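Local coordinates for putative CRISPR-associated endoribonuclease-like protein Cas6nc (PDB 3QJL) that belongs to the Cas6 family of CRISPR RNA-processing proteins, binds RNA and probably acts in prokaryotic adaptive immunity against viruses and other mobile elements, at residues I72-D77 against L109-G114. Sequence-based numbering, arbitrary orientation.
Sequences IEILSD and LSFLVG. With nucleotides of chain D.
Ile74 reaches Leu109 and Phe111 with a single methyl, and that one group makes every close contact between residues 72-77 and 109-114. CB points toward the other strand but touches neither residue; there the side chain divides. CG2, anti to the backbone N, meets neither of them. CG1 sits beside that N, 5.1 Å from Leu109 CD2, and serves as a spacer. From CG1 the chain runs on extended (chi2 165°), carrying CD1 out to those two side chains. There CD1 lies 3.9 Å from Phe111 CZ, in the ring plane at the edge formed by CZ and CE2, with the phenylalanine pointing back from the opposite direction. The same methyl lies 3.9 Å from Leu109 CD2, the leucine slanting across the isoleucine. The backbones stay well apart, 10.6 Å between Ile74 CA and Leu109 CA, with no hydrogen bond bridging them. Other chain segments fill in around the contact: Leu109 rests on Pro18, whose backbone pairs with Ile74, while Phe111 packs on Leu11, Phe104 and Ile106. Two residues back along its strand, Ile72 sets CD1 over the face of the six-membered ring of adenine A6 of chain D, 3.4 Å from its C6. A small three-stranded antiparallel sheet that meets the RNA is thus joined through apolar side chains to the five-stranded antiparallel sheet of the ferredoxin-like N-terminal part of this Cas6 protein.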
loop_
_atom_site.group_PDB
_atom_site.type_symbol
_atom_site.label_atom_id
_atom_site.label_comp_id
_atom_site.label_asym_id
_atom_site.label_seq_id
_atom_site.Cartn_x
_atom_site.Cartn_y
_atom_site.Cartn_z
ATOM N N ILE A 72 -8.115 14.587 -2.002
ATOM C CA ILE A 72 -8.561 13.884 -0.807
ATOM C C ILE A 72 -9.686 14.629 -0.103
ATOM O O ILE A 72 -9.554 15.799 0.246
ATOM C CB ILE A 72 -7.387 13.715 0.172
ATOM C CG1 ILE A 72 -6.162 13.178 -0.575
ATOM C CG2 ILE A 72 -7.780 12.822 1.352
ATOM C CD1 ILE A 72 -4.896 13.147 0.237
ATOM N N GLU A 73 -10.800 13.948 0.106
ATOM C CA GLU A 73 -11.909 14.533 0.832
ATOM C C GLU A 73 -11.589 14.527 2.312
ATOM O O GLU A 73 -11.371 13.460 2.880
ATOM C CB GLU A 73 -13.157 13.686 0.630
ATOM C CG GLU A 73 -14.161 14.246 -0.347
ATOM C CD GLU A 73 -15.363 13.327 -0.510
ATOM O OE1 GLU A 73 -15.711 13.003 -1.669
ATOM O OE2 GLU A 73 -15.954 12.923 0.519
ATOM N N ILE A 74 -11.609 15.693 2.955
ATOM C CA ILE A 74 -11.338 15.741 4.388
ATOM C C ILE A 74 -12.646 15.591 5.169
ATOM O O ILE A 74 -13.490 16.486 5.159
ATOM C CB ILE A 74 -10.656 17.069 4.790
ATOM C CG1 ILE A 74 -9.261 17.161 4.184
ATOM C CG2 ILE A 74 -10.544 17.174 6.293
ATOM C CD1 ILE A 74 -8.678 18.534 4.233
ATOM N N LEU A 75 -12.814 14.449 5.830
ATOM C CA LEU A 75 -13.993 14.223 6.660
ATOM C C LEU A 75 -13.705 14.480 8.135
ATOM O O LEU A 75 -14.600 14.400 8.979
ATOM C CB LEU A 75 -14.529 12.809 6.468
ATOM C CG LEU A 75 -14.979 12.482 5.045
ATOM C CD1 LEU A 75 -15.968 11.326 5.060
ATOM C CD2 LEU A 75 -15.600 13.695 4.381
ATOM N N SER A 76 -12.444 14.763 8.439
ATOM C CA SER A 76 -12.053 15.167 9.778
ATOM C C SER A 76 -12.345 16.651 9.995
ATOM O O SER A 76 -12.499 17.396 9.024
ATOM C CB SER A 76 -10.585 14.833 10.029
ATOM O OG SER A 76 -10.476 13.542 10.593
ATOM N N ASP A 77 -12.467 17.064 11.258
ATOM C CA ASP A 77 -12.612 18.492 11.595
ATOM C C ASP A 77 -11.317 19.263 11.356
ATOM O O ASP A 77 -11.344 20.412 10.914
ATOM C CB ASP A 77 -13.071 18.688 13.048
ATOM C CG ASP A 77 -14.482 18.176 13.292
ATOM O OD1 ASP A 77 -15.323 18.287 12.372
ATOM O OD2 ASP A 77 -14.747 17.654 14.400
ATOM N N LEU A 109 -8.231 25.145 -1.490
ATOM C CA LEU A 109 -8.598 24.988 -0.093
ATOM C C LEU A 109 -7.741 25.885 0.785
ATOM O O LEU A 109 -6.518 25.809 0.737
ATOM C CB LEU A 109 -8.426 23.528 0.321
ATOM C CG LEU A 109 -8.966 23.133 1.690
ATOM C CD1 LEU A 109 -10.451 23.443 1.771
ATOM C CD2 LEU A 109 -8.711 21.662 1.939
ATOM N N SER A 110 -8.376 26.744 1.576
ATOM C CA SER A 110 -7.635 27.585 2.516
ATOM C C SER A 110 -7.689 27.003 3.921
ATOM O O SER A 110 -8.759 26.657 4.415
ATOM C CB SER A 110 -8.172 29.017 2.523
ATOM O OG SER A 110 -7.828 29.704 1.333
ATOM N N PHE A 111 -6.536 26.866 4.560
ATOM C CA PHE A 111 -6.527 26.405 5.938
ATOM C C PHE A 111 -6.261 27.558 6.894
ATOM O O PHE A 111 -5.937 28.671 6.476
ATOM C CB PHE A 111 -5.467 25.322 6.139
ATOM C CG PHE A 111 -5.778 24.028 5.441
ATOM C CD1 PHE A 111 -5.233 23.746 4.199
ATOM C CD2 PHE A 111 -6.609 23.088 6.033
ATOM C CE1 PHE A 111 -5.513 22.553 3.556
ATOM C CE2 PHE A 111 -6.895 21.893 5.398
ATOM C CZ PHE A 111 -6.345 21.625 4.157
ATOM N N LEU A 112 -6.367 27.261 8.183
ATOM C CA LEU A 112 -6.121 28.233 9.231
ATOM C C LEU A 112 -5.377 27.519 10.338
ATOM O O LEU A 112 -5.885 26.532 10.878
ATOM C CB LEU A 112 -7.452 28.732 9.769
ATOM C CG LEU A 112 -7.479 30.174 10.257
ATOM C CD1 LEU A 112 -7.044 31.099 9.124
ATOM C CD2 LEU A 112 -8.877 30.526 10.764
ATOM N N VAL A 113 -4.193 28.004 10.699
ATOM C CA VAL A 113 -3.422 27.309 11.721
ATOM C C VAL A 113 -4.126 27.333 13.073
ATOM O O VAL A 113 -4.448 28.395 13.602
ATOM C CB VAL A 113 -2.023 27.900 11.896
ATOM C CG1 VAL A 113 -1.224 27.054 12.869
ATOM C CG2 VAL A 113 -1.317 27.992 10.561
ATOM N N GLY A 114 -4.359 26.149 13.621
ATOM C CA GLY A 114 -4.872 26.000 14.969
ATOM C C GLY A 114 -3.644 25.778 15.817
ATOM O O GLY A 114 -2.563 26.242 15.458
ATOM P P A D 6 -6.214 6.037 1.281
ATOM O OP1 A D 6 -5.457 5.383 2.373
ATOM O OP2 A D 6 -6.900 7.316 1.560
ATOM O "O5'" A D 6 -5.281 6.191 0.007
ATOM C "C5'" A D 6 -5.800 6.657 -1.232
ATOM C "C4'" A D 6 -4.719 7.256 -2.099
ATOM O "O4'" A D 6 -4.380 8.569 -1.590
ATOM C "C3'" A D 6 -3.412 6.471 -2.153
ATOM O "O3'" A D 6 -2.810 6.637 -3.441
ATOM C "C2'" A D 6 -2.556 7.166 -1.100
ATOM O "O2'" A D 6 -1.169 7.035 -1.311
ATOM C "C1'" A D 6 -3.016 8.618 -1.227
ATOM N N9 A D 6 -2.926 9.389 0.015
ATOM C C8 A D 6 -3.395 9.029 1.256
ATOM N N7 A D 6 -3.216 9.927 2.205
ATOM C C5 A D 6 -2.593 10.963 1.534
ATOM C C6 A D 6 -2.137 12.210 1.981
ATOM N N6 A D 6 -2.242 12.627 3.245
ATOM N N1 A D 6 -1.571 13.022 1.064
ATOM C C2 A D 6 -1.468 12.596 -0.207
ATOM N N3 A D 6 -1.848 11.441 -0.747
ATOM C C4 A D 6 -2.417 10.658 0.188
#